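Local coordinates for putative cobalamin synthesis related protein (Corynebacterium diphtheriae, PDB 2NPN), which probably acts as a precorrin-6A synthase (deacetylating), an S-adenosylmethionine-dependent methyltransferase of cobalamin biosynthesis, at residues I8-G13 / A106-G111; T19-S24 / V138-T143; I156-E161 / L246-D251. All blocks are in the same frame, centred on the assembly; numbering follows the deposited sequence.

Interaction 1: I8-G13 / A106-G111. With SAM (S-adenosylmethionine), chain C.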
loop_
_atom_site.group_PDB
_atom_site.type_symbol
_atom_site.label_atom_id
_atom_site.label_comp_id
_atom_site.label_asym_id
_atom_site.label_seq_id
_atom_site.Cartn_x
_atom_site.Cartn_y
_atom_site.Cartn_z
ATOM N N ILE A 8 8.336 3.199 7.548
ATOM C CA ILE A 8 7.628 2.198 8.343
ATOM C C ILE A 8 6.350 1.729 7.624
ATOM O O ILE A 8 5.393 2.500 7.458
ATOM C CB ILE A 8 7.246 2.719 9.773
ATOM C CG1 ILE A 8 8.470 3.328 10.468
ATOM C CG2 ILE A 8 6.571 1.590 10.572
ATOM C CD1 ILE A 8 8.245 3.693 11.897
ATOM N N GLY A 9 6.283 0.446 7.311
ATOM C CA GLY A 9 5.055 -0.118 6.817
ATOM C C GLY A 9 4.075 -0.246 7.972
ATOM O O GLY A 9 4.423 -0.765 9.033
ATOM N N ILE A 10 2.876 0.272 7.780
ATOM C CA ILE A 10 1.874 0.253 8.840
ATOM C C ILE A 10 0.721 -0.711 8.553
ATOM O O ILE A 10 -0.282 -0.675 9.249
ATOM C CB ILE A 10 1.354 1.679 9.203
ATOM C CG1 ILE A 10 0.677 2.372 8.009
ATOM C CG2 ILE A 10 2.499 2.511 9.728
ATOM C CD1 ILE A 10 -0.145 3.654 8.332
ATOM N N GLY A 11 0.896 -1.600 7.586
ATOM C CA GLY A 11 -0.111 -2.599 7.333
ATOM C C GLY A 11 -1.307 -2.051 6.553
ATOM O O GLY A 11 -1.280 -0.974 5.992
ATOM N N THR A 12 -2.383 -2.828 6.579
ATOM C CA THR A 12 -3.499 -2.671 5.702
ATOM C C THR A 12 -4.761 -2.818 6.535
ATOM O O THR A 12 -5.012 -3.885 7.058
ATOM C CB THR A 12 -3.483 -3.858 4.640
ATOM O OG1 THR A 12 -2.204 -3.923 3.974
ATOM C CG2 THR A 12 -4.548 -3.713 3.643
ATOM N N GLY A 13 -5.538 -1.749 6.669
ATOM C CA GLY A 13 -6.883 -1.880 7.236
ATOM C C GLY A 13 -7.086 -1.939 8.760
ATOM O O GLY A 13 -8.162 -1.488 9.217
ATOM N N ALA A 106 10.026 9.328 11.274
ATOM C CA ALA A 106 9.357 8.167 10.691
ATOM C C ALA A 106 8.463 8.625 9.533
ATOM O O ALA A 106 7.624 9.528 9.724
ATOM C CB ALA A 106 8.487 7.439 11.761
ATOM N N PHE A 107 8.585 7.963 8.371
ATOM C CA PHE A 107 7.623 8.090 7.281
ATOM C C PHE A 107 6.681 6.889 7.329
ATOM O O PHE A 107 7.162 5.751 7.403
ATOM C CB PHE A 107 8.302 8.095 5.921
ATOM C CG PHE A 107 8.969 9.392 5.538
ATOM C CD1 PHE A 107 8.405 10.205 4.561
ATOM C CD2 PHE A 107 10.149 9.762 6.123
ATOM C CE1 PHE A 107 9.004 11.370 4.160
ATOM C CE2 PHE A 107 10.789 10.942 5.738
ATOM C CZ PHE A 107 10.203 11.767 4.736
ATOM N N LEU A 108 5.374 7.126 7.264
ATOM C CA LEU A 108 4.398 6.043 7.327
ATOM C C LEU A 108 4.012 5.646 5.923
ATOM O O LEU A 108 3.709 6.517 5.071
ATOM C CB LEU A 108 3.171 6.488 8.115
ATOM C CG LEU A 108 3.462 7.069 9.492
ATOM C CD1 LEU A 108 2.128 7.426 10.160
ATOM C CD2 LEU A 108 4.314 6.120 10.298
ATOM N N VAL A 109 3.956 4.340 5.673
ATOM C CA VAL A 109 3.613 3.816 4.344
ATOM C C VAL A 109 2.586 2.706 4.543
ATOM O O VAL A 109 2.814 1.770 5.328
ATOM C CB VAL A 109 4.856 3.235 3.616
ATOM C CG1 VAL A 109 4.434 2.683 2.261
ATOM C CG2 VAL A 109 5.924 4.344 3.467
ATOM N N TRP A 110 1.471 2.766 3.836
ATOM C CA TRP A 110 0.507 1.690 3.927
ATOM C C TRP A 110 1.107 0.365 3.414
ATOM O O TRP A 110 1.860 0.353 2.427
ATOM C CB TRP A 110 -0.726 2.040 3.102
ATOM C CG TRP A 110 -1.528 3.144 3.635
ATOM C CD1 TRP A 110 -1.703 4.373 3.069
ATOM C CD2 TRP A 110 -2.272 3.152 4.853
ATOM N NE1 TRP A 110 -2.504 5.145 3.864
ATOM C CE2 TRP A 110 -2.855 4.424 4.974
ATOM C CE3 TRP A 110 -2.439 2.226 5.892
ATOM C CZ2 TRP A 110 -3.649 4.764 6.044
ATOM C CZ3 TRP A 110 -3.209 2.572 6.974
ATOM C CH2 TRP A 110 -3.816 3.823 7.038
ATOM N N GLY A 111 0.816 -0.714 4.130
ATOM C CA GLY A 111 1.241 -2.060 3.759
ATOM C C GLY A 111 2.715 -2.244 4.050
ATOM O O GLY A 111 3.148 -2.012 5.198
HETATM N N SAM C . 2.424 -0.836 -0.255
HETATM C CA SAM C . 1.031 -1.367 -0.357
HETATM C C SAM C . 0.944 -2.799 0.136
HETATM O O SAM C . -0.174 -3.382 0.127
HETATM O OXT SAM C . 1.968 -3.354 0.582
HETATM C CB SAM C . 0.513 -1.247 -1.802
HETATM C CG SAM C . 0.312 0.194 -2.274
HETATM S SD SAM C . -0.421 0.394 -3.935
HETATM C CE SAM C . -0.287 2.204 -4.003
HETATM C "C5'" SAM C . -2.238 0.382 -3.750
HETATM C "C4'" SAM C . -2.906 -0.943 -4.156
HETATM O "O4'" SAM C . -2.776 -1.853 -3.115
HETATM C "C3'" SAM C . -4.414 -0.866 -4.400
HETATM O "O3'" SAM C . -4.727 -0.416 -5.694
HETATM C "C2'" SAM C . -4.881 -2.274 -4.145
HETATM O "O2'" SAM C . -4.509 -3.103 -5.233
HETATM C "C1'" SAM C . -3.995 -2.584 -2.957
HETATM N N9 SAM C . -4.632 -2.264 -1.660
HETATM C C8 SAM C . -4.093 -1.440 -0.685
HETATM N N7 SAM C . -4.876 -1.430 0.397
HETATM C C5 SAM C . -5.909 -2.290 0.150
HETATM C C6 SAM C . -6.976 -2.725 0.922
HETATM N N6 SAM C . -7.181 -2.278 2.188
HETATM N N1 SAM C . -7.871 -3.640 0.378
HETATM C C2 SAM C . -7.645 -4.158 -0.883
HETATM N N3 SAM C . -6.591 -3.738 -1.647
HETATM C C4 SAM C . -5.713 -2.837 -1.140
#
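Ile8 N donates to Phe107 O over 2.8 Å. Val109 N returns a bond to Ile8 O, and Ile10 N then gives one to Val109 O. This ladder pairs strands 3-9 and 104-109 side by side and parallel, with Ile8 and Leu108 on one face of the sheet. Past the paired strands the pattern reverses. Gly11 and Gly111 form a single antiparallel hydrogen-bonded pair with their CA atoms 3.9 Å apart: Gly111 N donates to Gly11 O at 2.8 Å, from above the carbonyl plane, while the return bond from Gly11 N to Gly111 O is weak. Glycine suits both places, because each backbone has a positive phi. Gly9 CA lies 3.1 Å from Gly111 O, which leaves no room for a side chain.

The two segments are the ends of adjacent strands in the parallel sheet of a tetrapyrrole methylase and the loops that follow them; strand 3-9 runs out into a glycine-rich loop. With chi1 at 61°, Ile10 CG1 stands between the backbone N and the carbonyl carbon, and Ile10 CD1 reaches over the six-membered ring of Trp110 in a CH-pi contact, 3.7 Å from the centroid. Gly11 O meets the same indole at its edge, near CE3. Leu108 CD2 touches CG2, the other branch of Ile10, and Arg48 of helix 42-55 packs against Ile10, Leu108 and Trp110. Trp110 O accepts from the amino N of S-adenosylmethionine at 3.0 Å. Gly111 CA lies 3.5 Å from the cofactor OXT, where a CB would clash with the carboxylate carbon, and Thr12 CG2 lies 3.3 Å from the adenine N6.

Interaction 2: T19-S24 / V138-T143. With SAM (S-adenosylmethionine), chain C.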
loop_
_atom_site.group_PDB
_atom_site.type_symbol
_atom_site.label_atom_id
_atom_site.label_comp_id
_atom_site.label_asym_id
_atom_site.label_seq_id
_atom_site.Cartn_x
_atom_site.Cartn_y
_atom_site.Cartn_z
ATOM N N THR A 19 3.777 -4.545 13.279
ATOM C CA THR A 19 4.822 -5.345 13.934
ATOM C C THR A 19 5.434 -4.632 15.163
ATOM O O THR A 19 5.398 -3.399 15.318
ATOM C CB THR A 19 5.965 -5.708 12.987
ATOM O OG1 THR A 19 6.642 -4.495 12.626
ATOM C CG2 THR A 19 5.420 -6.438 11.707
ATOM N N LEU A 20 6.041 -5.412 16.042
ATOM C CA LEU A 20 6.782 -4.845 17.162
ATOM C C LEU A 20 7.835 -3.838 16.710
ATOM O O LEU A 20 8.044 -2.787 17.336
ATOM C CB LEU A 20 7.414 -5.958 17.991
ATOM C CG LEU A 20 6.430 -6.877 18.714
ATOM C CD1 LEU A 20 7.155 -7.949 19.499
ATOM C CD2 LEU A 20 5.495 -6.116 19.633
ATOM N N GLN A 21 8.517 -4.163 15.620
ATOM C CA GLN A 21 9.547 -3.304 15.066
ATOM C C GLN A 21 8.946 -1.960 14.652
ATOM O O GLN A 21 9.531 -0.892 14.918
ATOM C CB GLN A 21 10.186 -3.978 13.852
ATOM C CG GLN A 21 11.442 -3.313 13.320
ATOM C CD GLN A 21 11.921 -3.914 12.020
ATOM O OE1 GLN A 21 11.139 -4.468 11.234
ATOM N NE2 GLN A 21 13.213 -3.814 11.767
ATOM N N ALA A 22 7.800 -2.007 13.984
ATOM C CA ALA A 22 7.105 -0.778 13.543
ATOM C C ALA A 22 6.716 0.080 14.733
ATOM O O ALA A 22 6.957 1.288 14.740
ATOM C CB ALA A 22 5.865 -1.120 12.745
ATOM N N ILE A 23 6.199 -0.560 15.781
ATOM C CA ILE A 23 5.759 0.156 16.962
ATOM C C ILE A 23 6.975 0.826 17.626
ATOM O O ILE A 23 6.877 1.987 18.030
ATOM C CB ILE A 23 5.006 -0.765 17.955
ATOM C CG1 ILE A 23 3.666 -1.215 17.336
ATOM C CG2 ILE A 23 4.808 -0.044 19.293
ATOM C CD1 ILE A 23 3.095 -2.430 18.024
ATOM N N SER A 24 8.096 0.120 17.724
ATOM C CA SER A 24 9.302 0.714 18.288
ATOM C C SER A 24 9.762 1.923 17.475
ATOM O O SER A 24 10.131 2.953 18.025
ATOM C CB SER A 24 10.435 -0.299 18.370
ATOM O OG SER A 24 11.497 0.227 19.143
ATOM N N VAL A 138 14.356 0.681 6.810
ATOM C CA VAL A 138 13.057 0.290 6.327
ATOM C C VAL A 138 12.529 -0.791 7.262
ATOM O O VAL A 138 13.224 -1.770 7.583
ATOM C CB VAL A 138 13.132 -0.218 4.893
ATOM C CG1 VAL A 138 11.756 -0.681 4.410
ATOM C CG2 VAL A 138 13.752 0.830 3.971
ATOM N N ILE A 139 11.265 -0.614 7.637
ATOM C CA ILE A 139 10.566 -1.524 8.526
ATOM C C ILE A 139 9.391 -2.147 7.754
ATOM O O ILE A 139 8.482 -1.431 7.352
ATOM C CB ILE A 139 10.085 -0.781 9.803
ATOM C CG1 ILE A 139 11.304 -0.237 10.562
ATOM C CG2 ILE A 139 9.205 -1.674 10.601
ATOM C CD1 ILE A 139 10.942 0.546 11.854
ATOM N N PRO A 140 9.438 -3.471 7.492
ATOM C CA PRO A 140 8.362 -4.139 6.750
ATOM C C PRO A 140 7.027 -4.101 7.449
ATOM O O PRO A 140 6.961 -4.033 8.680
ATOM C CB PRO A 140 8.822 -5.594 6.649
ATOM C CG PRO A 140 10.133 -5.686 7.249
ATOM C CD PRO A 140 10.538 -4.387 7.838
ATOM N N GLY A 141 5.983 -4.222 6.645
ATOM C CA GLY A 141 4.634 -4.345 7.151
ATOM C C GLY A 141 3.841 -5.315 6.296
ATOM O O GLY A 141 4.263 -5.715 5.230
ATOM N N ILE A 142 2.646 -5.608 6.782
ATOM C CA ILE A 142 1.747 -6.550 6.139
ATOM C C ILE A 142 1.101 -5.933 4.901
ATOM O O ILE A 142 0.369 -4.952 4.971
ATOM C CB ILE A 142 0.667 -7.030 7.129
ATOM C CG1 ILE A 142 1.312 -7.731 8.318
ATOM C CG2 ILE A 142 -0.310 -7.949 6.450
ATOM C CD1 ILE A 142 2.208 -8.898 8.012
ATOM N N THR A 143 1.283 -6.582 3.766
ATOM C CA THR A 143 0.773 -6.096 2.495
ATOM C C THR A 143 -0.712 -6.477 2.269
ATOM O O THR A 143 -1.238 -7.399 2.885
ATOM C CB THR A 143 1.583 -6.708 1.306
ATOM O OG1 THR A 143 1.300 -8.113 1.208
ATOM C CG2 THR A 143 3.110 -6.458 1.401
HETATM N N SAM C . 2.424 -0.836 -0.255
HETATM C CA SAM C . 1.031 -1.367 -0.357
HETATM C C SAM C . 0.944 -2.799 0.136
HETATM O O SAM C . -0.174 -3.382 0.127
HETATM O OXT SAM C . 1.968 -3.354 0.582
HETATM C CB SAM C . 0.513 -1.247 -1.802
HETATM C CG SAM C . 0.312 0.194 -2.274
HETATM S SD SAM C . -0.421 0.394 -3.935
HETATM C CE SAM C . -0.287 2.204 -4.003
HETATM C "C5'" SAM C . -2.238 0.382 -3.750
HETATM C "C4'" SAM C . -2.906 -0.943 -4.156
HETATM O "O4'" SAM C . -2.776 -1.853 -3.115
HETATM C "C3'" SAM C . -4.414 -0.866 -4.400
HETATM O "O3'" SAM C . -4.727 -0.416 -5.694
HETATM C "C2'" SAM C . -4.881 -2.274 -4.145
HETATM O "O2'" SAM C . -4.509 -3.103 -5.233
HETATM C "C1'" SAM C . -3.995 -2.584 -2.957
HETATM N N9 SAM C . -4.632 -2.264 -1.660
HETATM C C8 SAM C . -4.093 -1.440 -0.685
HETATM N N7 SAM C . -4.876 -1.430 0.397
HETATM C C5 SAM C . -5.909 -2.290 0.150
HETATM C C6 SAM C . -6.976 -2.725 0.922
HETATM N N6 SAM C . -7.181 -2.278 2.188
HETATM N N1 SAM C . -7.871 -3.640 0.378
HETATM C C2 SAM C . -7.645 -4.158 -0.883
HETATM N N3 SAM C . -6.591 -3.738 -1.647
HETATM C C4 SAM C . -5.713 -2.837 -1.140
HETATM O O HOH W 1 4.474 -3.111 10.466
HETATM O O HOH W 2 8.398 -5.184 10.762
HETATM O O HOH W 3 14.059 -4.167 8.769
#
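Ile139 presses its CG2 branch against the first turn of helix 20-28, where it meets Ala22 CB at 4.0 Å and lies near Ala22 N. The helix packs here on a face of the parallel sheet, beside its edge strand 134-139. The small alanine lets the strand end come close to the helix, and Ile8 of the neighbouring strand adjoins both residues. Gln21 joins this apolar patch. Its CG lies anti to the backbone N (chi1 -169°) and the chain beyond is extended, which lays the methylene CG and the amide carbon CD across Ile139 and takes Gln21 OE1 to 3.4 Å from Pro140 CD.

The polar links between the segments run through water. One water accepts from Thr19 OG1 at 2.7 Å and donates both to Gln21 OE1 and to Pro140 O, the latter at 2.8 Å. A second joins Thr19 N to Pro140 O, giving that carbonyl two water donors, and a third bridges Gln21 NE2 and Val138 O.

Helix capping is the third element. Thr19 is the N-cap of helix 20-28, its OG1 accepting from Ala22 N at 3.1 Å. Thr143 likewise caps helix 144-152 and turns CG2 to within 3.4 Å of OXT of S-adenosylmethionine, while Asp112 holds Gly141 N. Since Thr19 OG1 accepts from the helix backbone and donates to water, one hydroxyl both caps the helix and ties it, through solvent, to the strand end that leads to the cofactor.

Interaction 3: I156-E161 / L246-D251. With MG (magnesium ion), chain B.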
loop_
_atom_site.group_PDB
_atom_site.type_symbol
_atom_site.label_atom_id
_atom_site.label_comp_id
_atom_site.label_asym_id
_atom_site.label_seq_id
_atom_site.Cartn_x
_atom_site.Cartn_y
_atom_site.Cartn_z
ATOM N N ILE A 156 -0.875 -18.648 -1.580
ATOM C CA ILE A 156 -0.621 -17.759 -2.725
ATOM C C ILE A 156 -0.090 -18.524 -3.927
ATOM O O ILE A 156 -0.046 -17.999 -5.046
ATOM C CB ILE A 156 0.349 -16.570 -2.323
ATOM C CG1 ILE A 156 0.169 -15.396 -3.273
ATOM C CG2 ILE A 156 1.799 -17.010 -2.262
ATOM C CD1 ILE A 156 1.088 -14.164 -2.965
ATOM N N ASN A 157 0.322 -19.767 -3.709
ATOM C CA ASN A 157 0.838 -20.617 -4.787
ATOM C C ASN A 157 0.372 -22.053 -4.614
ATOM O O ASN A 157 0.168 -22.513 -3.492
ATOM C CB ASN A 157 2.377 -20.599 -4.773
ATOM C CG ASN A 157 2.968 -21.062 -3.443
ATOM O OD1 ASN A 157 3.067 -20.261 -2.515
ATOM N ND2 ASN A 157 3.352 -22.347 -3.334
ATOM N N ARG A 158 0.261 -22.788 -5.723
ATOM C CA ARG A 158 0.243 -24.264 -5.651
ATOM C C ARG A 158 1.687 -24.759 -5.542
ATOM O O ARG A 158 2.643 -23.983 -5.724
ATOM C CB ARG A 158 -0.454 -24.835 -6.887
ATOM C CG ARG A 158 -1.908 -24.446 -6.898
ATOM C CD ARG A 158 -2.614 -24.890 -8.148
ATOM N NE ARG A 158 -2.331 -23.989 -9.268
ATOM C CZ ARG A 158 -3.038 -23.956 -10.398
ATOM N NH1 ARG A 158 -3.995 -24.841 -10.598
ATOM N NH2 ARG A 158 -2.756 -23.060 -11.370
ATOM N N ILE A 159 1.858 -26.040 -5.245
ATOM C CA ILE A 159 3.184 -26.605 -5.037
ATOM C C ILE A 159 4.130 -26.337 -6.208
ATOM O O ILE A 159 3.822 -26.623 -7.369
ATOM C CB ILE A 159 3.174 -28.124 -4.682
ATOM C CG1 ILE A 159 2.419 -28.334 -3.360
ATOM C CG2 ILE A 159 4.611 -28.612 -4.557
ATOM C CD1 ILE A 159 1.987 -29.799 -3.030
ATOM N N GLY A 160 5.256 -25.701 -5.874
ATOM C CA GLY A 160 6.298 -25.337 -6.820
ATOM C C GLY A 160 5.978 -24.233 -7.809
ATOM O O GLY A 160 6.788 -23.985 -8.713
ATOM N N GLU A 161 4.818 -23.604 -7.665
ATOM C CA GLU A 161 4.266 -22.698 -8.707
ATOM C C GLU A 161 4.772 -21.275 -8.528
ATOM O O GLU A 161 4.823 -20.750 -7.394
ATOM C CB GLU A 161 2.735 -22.646 -8.589
ATOM C CG GLU A 161 2.040 -21.988 -9.752
ATOM C CD GLU A 161 0.510 -22.103 -9.705
ATOM O OE1 GLU A 161 -0.098 -22.125 -8.587
ATOM O OE2 GLU A 161 -0.073 -22.177 -10.822
ATOM N N LEU A 246 -6.674 -12.428 -6.695
ATOM C CA LEU A 246 -5.772 -13.484 -7.135
ATOM C C LEU A 246 -6.551 -14.310 -8.155
ATOM O O LEU A 246 -7.693 -14.671 -7.880
ATOM C CB LEU A 246 -5.321 -14.370 -5.963
ATOM C CG LEU A 246 -4.225 -15.377 -6.283
ATOM C CD1 LEU A 246 -3.381 -15.661 -4.966
ATOM C CD2 LEU A 246 -4.768 -16.623 -6.907
ATOM N N LEU A 247 -5.988 -14.510 -9.330
ATOM C CA LEU A 247 -6.562 -15.363 -10.397
ATOM C C LEU A 247 -5.705 -16.599 -10.473
ATOM O O LEU A 247 -4.483 -16.556 -10.435
ATOM C CB LEU A 247 -6.496 -14.637 -11.739
ATOM C CG LEU A 247 -7.291 -13.330 -11.866
ATOM C CD1 LEU A 247 -7.117 -12.716 -13.320
ATOM C CD2 LEU A 247 -8.701 -13.510 -11.524
ATOM N N ARG A 248 -6.374 -17.728 -10.562
ATOM C CA ARG A 248 -5.711 -19.027 -10.652
ATOM C C ARG A 248 -6.442 -19.871 -11.671
ATOM O O ARG A 248 -7.663 -20.006 -11.606
ATOM C CB ARG A 248 -5.675 -19.715 -9.298
ATOM C CG ARG A 248 -4.882 -20.994 -9.255
ATOM C CD ARG A 248 -4.628 -21.478 -7.832
ATOM N NE ARG A 248 -3.697 -20.584 -7.123
ATOM C CZ ARG A 248 -3.581 -20.435 -5.798
ATOM N NH1 ARG A 248 -4.316 -21.162 -4.939
ATOM N NH2 ARG A 248 -2.728 -19.560 -5.309
ATOM N N GLU A 249 -5.671 -20.494 -12.543
ATOM C CA GLU A 249 -6.230 -21.376 -13.583
ATOM C C GLU A 249 -6.377 -22.760 -12.968
ATOM O O GLU A 249 -5.401 -23.490 -12.801
ATOM C CB GLU A 249 -5.348 -21.404 -14.831
ATOM C CG GLU A 249 -6.068 -21.905 -16.023
ATOM C CD GLU A 249 -7.082 -20.875 -16.558
ATOM O OE1 GLU A 249 -7.283 -19.793 -15.954
ATOM O OE2 GLU A 249 -7.643 -21.165 -17.613
ATOM N N LEU A 250 -7.614 -23.129 -12.669
ATOM C CA LEU A 250 -7.940 -24.419 -12.044
ATOM C C LEU A 250 -8.423 -25.398 -13.110
ATOM O O LEU A 250 -9.548 -25.789 -13.158
ATOM C CB LEU A 250 -8.954 -24.225 -10.916
ATOM C CG LEU A 250 -8.552 -23.397 -9.702
ATOM C CD1 LEU A 250 -9.702 -23.319 -8.713
ATOM C CD2 LEU A 250 -7.246 -23.889 -9.081
ATOM N N ASP A 251 -7.519 -25.729 -14.019
ATOM C CA ASP A 251 -7.804 -26.668 -15.073
ATOM C C ASP A 251 -7.300 -28.090 -14.788
ATOM O O ASP A 251 -6.940 -28.456 -13.646
ATOM C CB ASP A 251 -7.204 -26.135 -16.380
ATOM C CG ASP A 251 -5.679 -26.047 -16.360
ATOM O OD1 ASP A 251 -5.011 -26.361 -15.352
ATOM O OD2 ASP A 251 -5.144 -25.620 -17.390
ATOM O OXT ASP A 251 -7.253 -28.904 -15.729
HETATM MG MG MG B . -11.535 -25.952 -12.012
#
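Arg158 and Arg248 both bend at their third torsion, to -79° and -69°, and the bends let the two chains slide past each other in opposite directions until their guanidinium planes lie 25° apart. Arg158 opens a type II beta turn that runs to Glu161, in which Gly160 takes the positive phi of the third position. Arg248 belongs to strand 243-249, the last strand in the chain and the middle one of the mixed sheet.

The turn organises its own arginine. Glu161 is met side-on: Arg158 NE donates at 3.0 Å to Glu161 OE1, which lies in the Arg158 guanidinium plane, and Arg158 NH2 forms a salt bridge to Glu161 OE2 at 2.9 Å. Because OE1 also accepts from Arg158 N on its anti lone pair, one carboxylate fixes both backbone and side chain. The far end of the guanidinium crosses to the strand, where Arg158 NH1 (2.9 Å) and NH2 (3.0 Å) both grip Glu249 O from the same face of that carbonyl. Arginine suits this place, since its three nitrogens can hold a carboxylate and a carbonyl at once.

Arg248 lays CG over one face of the Arg158 guanidinium, 3.6 Å from Arg158 NH2. The two NE atoms are only 4.2 Å apart, a closeness that nearby Glu161 OE1 probably eases by charge alone, because it stands well out of the Arg248 plane. Arg248 NE donates to Asn181 and NH2 to Leu155 O. Ile156 CG1 meets Leu246 CD1 at 3.9 Å, the two side chains crossing at about a right angle next to helix 144-152. Beyond the strand, Leu250 CD2 packs near Arg158 NH1, while Leu250 O binds the magnesium ion at 2.3 Å, with Tyr219 OH as a second ligand.

Interactions 1 and 2 share the parallel sheet and adjoin, their centres 8 Å apart. Gly9 N probably bonds to Ile139 O at 2.9 Å, placing strand 3-9 between its partners 104-109 and 134-139, and Thr12 OG1 probably bonds to Ile142 O at the same length. Both contacts also touch S-adenosylmethionine, which has further hydrogen bonds with residues including Asp112, Ala144 and Leu208. Interaction 3 lies about 28 Å from each of the others, centre to centre, although its nearest atoms come within about 7 Å of interaction 2. It belongs to the mixed sheet, whose strand 243-249 meets the cofactor at Asp243; Leu250, just beyond its end, binds the magnesium ion.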